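Local atomic coordinates of cellulose biosynthesis protein BcsG (Salmonella typhimurium LT2, PDB entry 5OLT), a protein that is required for cellulose biosynthesis, as a membrane-bound subunit of the bacterial cellulose synthase whose extramembrane domain is a zinc-binding member of the alkaline phosphatase family. Residues A[239-242]-A[243-247]; A[324-327]-A[328-331]. One frame throughout, in Å; residues are numbered along the deposited sequence.

In the fold
Contacts 1 and 2 are both short-range contacts in the zinc-binding extramembrane domain, in different parts of the fold: their centres lie 27 Å apart and their nearest atoms about 17 Å. Contact 1 sits within helix 234-255, which connects strands 210-216 and 259-265 of the mixed sheet along the chain. Contact 2 is the C-terminal end of helix 318-328 and the turn after it; here L324, V325 and A328 pack on M260 of that same strand 259-265. Just beyond this strand come E266 and H267, which bind the zinc together with C67 and S102. The side chain of L241 in contact 1 is about 12 Å from the zinc, so it is no ligand.

Contact 1 of 2, residues A[239-242]-A[243-247]; sequences QKLF and DELDA
The amide of Q239 and the carboxylate of D243 meet with their planes 71° apart. NE2 of Q239 donates to OD2 of D243 over 2.9 Å, its N-H coming to the syn side of that oxygen, tilted 30° from the carboxylate plane. The other oxygen of D243, OD1, accepts from NE2 of H82, and L79 and H82 also touch Q239. The bend at chi2 of Q239 (75°) turns its amide along the helix toward D243. An aspartate suits this place because its short chain keeps both oxygens close to the backbone. F242 presents its ring to W85 and H82, each in an edge-to-face arrangement. These residues make up some two and a half turns of helix 234-255, the connection of a beta-alpha-beta crossover from strand 210-216 to strand 259-265, which are parallel with strand 60-66 between them. The i to i+4 backbone ladder runs through it: D243 N to Q239 O, E244 N to K240 O, L245 N to L241 O and D246 N to F242 O, all at 2.8 to 2.9 Å. On the buried side, CD1 of L241 packs against CG of L245 at 4.0 Å, and L245 goes on to touch L195 and L84. On another side, NZ of K240 and OE2 of E244 stay 4.3 Å apart, too far for a salt bridge. A water joins them, 3.2 Å from K240 NZ and 2.7 Å from E244 OE2, while E244 OE1 takes the backbone N-H of L192.

Contact 2 of 2, residues A[324-327]-A[328-331]; sequences LVVR and AVDG
Helix 318-328 ends here, and the chain leaves it through a type I beta turn from A328 to G331, closed by G331 N on A328 O at 2.8 Å. G331 is the first residue to abandon helical angles, and its positive phi of 73° is a conformation that glycine adopts readily. The last helical bonds are already loosening. A328 N divides its hydrogen between L324 O at 3.1 Å and V325 O at 3.0 Å, both weak. V329 N bonds to V326 O, only three residues back, and it comes from above the carbonyl plane, 72° out of it, instead of meeting a lone pair. In V329, chi1 of 77° puts CG1 between the backbone N and the carbonyl carbon, 3.3 Å from V326 O. The same CG1 meets CG2 of V326 at 4.3 Å, the apolar contact of the two segments, while the branched residue as a whole packs on L136 and F141. A328 is small enough for its methyl to sit close beside the last turn, against M260 of strand 259-265. The extended chain of R327 leads away from the turn, forming a salt bridge through NE with E323, while NH1 bonds to the carbonyls of L344 and S346. Water takes over where helical amides run out. One bridges V326 O to D330 N; another donates to R327 O and, at 2.7 Å, to OD1 of D330, which also accepts from K332 N. The helix-end carbonyls V326 O and R327 O thus receive water hydrogens, and V326 O takes V329 N as well, so solvent and a turn amide stand in for helical donors.

Contact 1 of 2, residues A[239-242]-A[243-247]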
ATOM      1  N   GLN A 239      -8.490 -17.118   2.367  1.00  9.06           N
ATOM      2  CA  GLN A 239      -8.845 -17.848   1.160  1.00  9.34           C
ATOM      3  C   GLN A 239     -10.083 -17.245   0.485  1.00  9.49           C
ATOM      4  O   GLN A 239     -10.101 -17.098  -0.749  1.00  9.28           O
ATOM      5  CB  GLN A 239      -9.089 -19.318   1.531  1.00 10.14           C
ATOM      6  CG  GLN A 239      -9.547 -20.166   0.346  1.00 10.60           C
ATOM      7  CD  GLN A 239      -8.440 -20.518  -0.638  1.00 10.41           C
ATOM      8  OE1 GLN A 239      -7.253 -20.673  -0.248  1.00 12.55           O
ATOM      9  NE2 GLN A 239      -8.817 -20.703  -1.916  1.00 12.68           N
ATOM     10  N   LYS A 240     -11.121 -16.933   1.273  1.00  9.56           N
ATOM     11  CA  LYS A 240     -12.340 -16.354   0.727  1.00  9.70           C
ATOM     12  C   LYS A 240     -12.042 -15.038   0.035  1.00  9.95           C
ATOM     13  O   LYS A 240     -12.493 -14.799  -1.086  1.00 10.73           O
ATOM     14  CB  LYS A 240     -13.357 -16.149   1.860  1.00 10.96           C
ATOM     15  CG  LYS A 240     -14.640 -15.421   1.461  1.00 11.57           C
ATOM     16  CD  LYS A 240     -15.592 -15.422   2.646  1.00 12.69           C
ATOM     17  CE  LYS A 240     -16.914 -14.714   2.379  1.00 17.48           C
ATOM     18  NZ  LYS A 240     -17.951 -15.610   1.857  1.00 19.27           N
ATOM     19  N   LEU A 241     -11.256 -14.178   0.694  1.00  9.03           N
ATOM     20  CA  LEU A 241     -10.894 -12.892   0.096  1.00  9.91           C
ATOM     21  C   LEU A 241     -10.103 -13.082  -1.199  1.00  9.67           C
ATOM     22  O   LEU A 241     -10.386 -12.428  -2.206  1.00 10.30           O
ATOM     23  CB  LEU A 241     -10.060 -12.065   1.089  1.00  9.56           C
ATOM     24  CG  LEU A 241      -9.512 -10.740   0.520  1.00  9.89           C
ATOM     25  CD1 LEU A 241     -10.625  -9.799   0.026  1.00 11.75           C
ATOM     26  CD2 LEU A 241      -8.641 -10.061   1.560  1.00 11.90           C
ATOM     27  N   PHE A 242      -9.108 -13.973  -1.163  1.00  9.12           N
ATOM     28  CA  PHE A 242      -8.263 -14.129  -2.334  1.00  9.04           C
ATOM     29  C   PHE A 242      -9.054 -14.739  -3.484  1.00  8.95           C
ATOM     30  O   PHE A 242      -8.858 -14.356  -4.635  1.00  9.67           O
ATOM     31  CB  PHE A 242      -7.031 -14.975  -2.016  1.00  9.70           C
ATOM     32  CG  PHE A 242      -6.139 -14.405  -0.928  1.00 10.16           C
ATOM     33  CD1 PHE A 242      -6.186 -13.067  -0.551  1.00 10.59           C
ATOM     34  CD2 PHE A 242      -5.206 -15.250  -0.302  1.00 11.98           C
ATOM     35  CE1 PHE A 242      -5.353 -12.617   0.470  1.00 11.92           C
ATOM     36  CE2 PHE A 242      -4.380 -14.789   0.720  1.00 11.71           C
ATOM     37  CZ  PHE A 242      -4.452 -13.457   1.093  1.00 12.14           C
ATOM     38  N   ASP A 243      -9.959 -15.675  -3.179  1.00  9.64           N
ATOM     39  CA  ASP A 243     -10.846 -16.222  -4.220  1.00  9.67           C
ATOM     40  C   ASP A 243     -11.772 -15.156  -4.798  1.00  9.56           C
ATOM     41  O   ASP A 243     -11.986 -15.125  -6.032  1.00  9.99           O
ATOM     42  CB  ASP A 243     -11.673 -17.374  -3.636  1.00 10.65           C
ATOM     43  CG  ASP A 243     -10.853 -18.680  -3.490  1.00 12.65           C
ATOM     44  OD1 ASP A 243      -9.762 -18.802  -4.113  1.00 14.71           O
ATOM     45  OD2 ASP A 243     -11.346 -19.574  -2.744  1.00 16.16           O
ATOM     46  N   GLU A 244     -12.259 -14.231  -3.948  1.00  9.52           N
ATOM     47  CA  GLU A 244     -13.112 -13.172  -4.462  1.00  9.92           C
ATOM     48  C   GLU A 244     -12.324 -12.173  -5.301  1.00 10.22           C
ATOM     49  O   GLU A 244     -12.824 -11.735  -6.331  1.00 10.53           O
ATOM     50  CB  GLU A 244     -13.877 -12.489  -3.342  1.00 10.88           C
ATOM     51  CG  GLU A 244     -14.954 -13.404  -2.784  1.00 11.70           C
ATOM     52  CD  GLU A 244     -15.960 -12.691  -1.905  1.00 12.72           C
ATOM     53  OE1 GLU A 244     -15.739 -11.537  -1.463  1.00 14.36           O
ATOM     54  OE2 GLU A 244     -17.018 -13.330  -1.632  1.00 13.87           O
ATOM     55  N   LEU A 245     -11.112 -11.822  -4.867  1.00  9.69           N
ATOM     56  CA  LEU A 245     -10.294 -10.914  -5.677  1.00 10.91           C
ATOM     57  C   LEU A 245      -9.957 -11.551  -7.020  1.00 11.55           C
ATOM     58  O   LEU A 245     -10.033 -10.879  -8.053  1.00 11.81           O
ATOM     59  CB  LEU A 245      -9.024 -10.513  -4.929  1.00 11.60           C
ATOM     60  CG  LEU A 245      -9.248  -9.643  -3.690  1.00 11.04           C
ATOM     61  CD1 LEU A 245      -7.906  -9.447  -2.986  1.00 12.70           C
ATOM     62  CD2 LEU A 245      -9.878  -8.296  -4.066  1.00 15.23           C
ATOM     63  N   ASP A 246      -9.609 -12.836  -7.022  0.70 11.46           N
ATOM     64  CA  ASP A 246      -9.306 -13.492  -8.280  0.70 13.85           C
ATOM     65  C   ASP A 246     -10.507 -13.568  -9.198  0.70 11.73           C
ATOM     66  O   ASP A 246     -10.370 -13.352 -10.408  0.70 13.34           O
ATOM     67  CB  ASP A 246      -8.725 -14.883  -8.018  0.70 16.32           C
ATOM     68  CG  ASP A 246      -7.712 -15.284  -9.052  0.70 18.31           C
ATOM     69  OD1 ASP A 246      -6.872 -14.428  -9.450  0.70 18.66           O
ATOM     70  OD2 ASP A 246      -7.761 -16.453  -9.465  0.70 21.66           O
ATOM     71  N   ALA A 247     -11.689 -13.824  -8.640  1.00 11.76           N
ATOM     72  CA  ALA A 247     -12.928 -13.845  -9.404  1.00 12.38           C
ATOM     73  C   ALA A 247     -13.169 -12.458  -9.993  1.00 13.42           C
ATOM     74  O   ALA A 247     -13.523 -12.342 -11.171  1.00 15.03           O
ATOM     75  CB  ALA A 247     -14.087 -14.289  -8.544  1.00 13.02           C
TER
HETATM   76  O   HOH W   1     -17.249 -16.026  -1.213  1.00 15.60           O

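Contact 2 of 2, residues A[324-327]-A[328-331]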
ATOM      1  N   LEU A 324       4.702   4.319  -9.890  1.00 10.30           N
ATOM      2  CA  LEU A 324       4.052   3.515 -10.920  1.00  9.86           C
ATOM      3  C   LEU A 324       2.799   4.193 -11.452  1.00 10.27           C
ATOM      4  O   LEU A 324       2.547   4.144 -12.679  1.00 10.99           O
ATOM      5  CB  LEU A 324       3.707   2.110 -10.374  1.00  9.95           C
ATOM      6  CG  LEU A 324       4.925   1.167 -10.255  1.00  9.89           C
ATOM      7  CD1 LEU A 324       4.546  -0.035  -9.413  1.00 12.62           C
ATOM      8  CD2 LEU A 324       5.456   0.724 -11.631  1.00 12.64           C
ATOM      9  N   VAL A 325       2.036   4.870 -10.581  1.00  9.62           N
ATOM     10  CA  VAL A 325       0.878   5.643 -11.025  1.00  9.90           C
ATOM     11  C   VAL A 325       1.295   6.756 -11.988  1.00 10.60           C
ATOM     12  O   VAL A 325       0.653   6.913 -13.037  1.00 11.53           O
ATOM     13  CB  VAL A 325       0.014   6.161  -9.834  1.00 10.13           C
ATOM     14  CG1 VAL A 325      -1.115   7.086 -10.330  1.00 12.49           C
ATOM     15  CG2 VAL A 325      -0.559   4.962  -9.051  1.00 10.77           C
ATOM     16  N   VAL A 326       2.323   7.534 -11.662  0.70 10.68           N
ATOM     17  CA  VAL A 326       2.644   8.597 -12.593  0.70 11.32           C
ATOM     18  C   VAL A 326       3.121   8.017 -13.937  0.70 10.87           C
ATOM     19  O   VAL A 326       2.768   8.582 -14.979  0.70 10.70           O
ATOM     20  CB  VAL A 326       3.594   9.620 -11.959  0.70 11.68           C
ATOM     21  CG1 VAL A 326       5.029   9.151 -11.995  0.70 11.60           C
ATOM     22  CG2 VAL A 326       3.453  10.978 -12.610  0.70 14.77           C
ATOM     23  N   ARG A 327       3.836   6.874 -13.914  1.00 11.10           N
ATOM     24  CA  ARG A 327       4.291   6.222 -15.168  1.00 11.11           C
ATOM     25  C   ARG A 327       3.101   5.810 -16.019  1.00 10.75           C
ATOM     26  O   ARG A 327       3.193   5.807 -17.260  1.00 14.52           O
ATOM     27  CB  ARG A 327       5.214   5.035 -14.873  1.00 11.30           C
ATOM     28  CG  ARG A 327       6.522   5.527 -14.245  1.00 11.95           C
ATOM     29  CD  ARG A 327       7.472   4.399 -13.976  1.00 12.41           C
ATOM     30  NE  ARG A 327       8.707   4.904 -13.358  1.00 12.89           N
ATOM     31  CZ  ARG A 327       9.783   4.142 -13.150  1.00 12.53           C
ATOM     32  NH1 ARG A 327       9.800   2.869 -13.537  1.00 13.83           N
ATOM     33  NH2 ARG A 327      10.851   4.644 -12.538  1.00 14.56           N
ATOM     34  N   ALA A 328       1.966   5.544 -15.383  1.00 10.94           N
ATOM     35  CA  ALA A 328       0.752   5.143 -16.102  1.00 11.22           C
ATOM     36  C   ALA A 328      -0.214   6.263 -16.386  1.00 11.44           C
ATOM     37  O   ALA A 328      -1.180   6.033 -17.104  1.00 11.77           O
ATOM     38  CB  ALA A 328       0.038   4.087 -15.289  1.00 12.38           C
ATOM     39  N   VAL A 329       0.001   7.454 -15.794  1.00 11.89           N
ATOM     40  CA  VAL A 329      -1.114   8.420 -15.673  1.00 11.59           C
ATOM     41  C   VAL A 329      -1.662   8.970 -16.997  1.00 11.97           C
ATOM     42  O   VAL A 329      -2.856   9.280 -17.075  1.00 12.98           O
ATOM     43  CB  VAL A 329      -0.781   9.591 -14.674  1.00 12.20           C
ATOM     44  CG1 VAL A 329       0.146  10.618 -15.316  1.00 14.11           C
ATOM     45  CG2 VAL A 329      -2.045  10.241 -14.147  1.00 14.71           C
ATOM     46  N   ASP A 330      -0.805   9.011 -18.023  1.00 12.89           N
ATOM     47  CA  ASP A 330      -1.292   9.419 -19.353  1.00 12.86           C
ATOM     48  C   ASP A 330      -2.053   8.330 -20.082  1.00 13.05           C
ATOM     49  O   ASP A 330      -2.567   8.550 -21.163  1.00 14.34           O
ATOM     50  CB  ASP A 330      -0.180  10.038 -20.223  1.00 15.22           C
ATOM     51  CG  ASP A 330       0.927   9.055 -20.595  1.00 17.10           C
ATOM     52  OD1 ASP A 330       0.757   7.816 -20.451  1.00 16.77           O
ATOM     53  OD2 ASP A 330       1.975   9.538 -21.075  1.00 21.16           O
ATOM     54  N   GLY A 331      -2.105   7.142 -19.482  1.00 13.47           N
ATOM     55  CA  GLY A 331      -2.855   6.004 -20.033  1.00 13.90           C
ATOM     56  C   GLY A 331      -2.219   5.358 -21.252  1.00 14.27           C
ATOM     57  O   GLY A 331      -2.789   4.400 -21.787  1.00 13.90           O
TER
HETATM   58  O   HOH W   2       2.186   8.961 -17.737  1.00 18.66           O
HETATM   59  O   HOH W   3       1.979   5.515 -19.828  1.00 16.76           O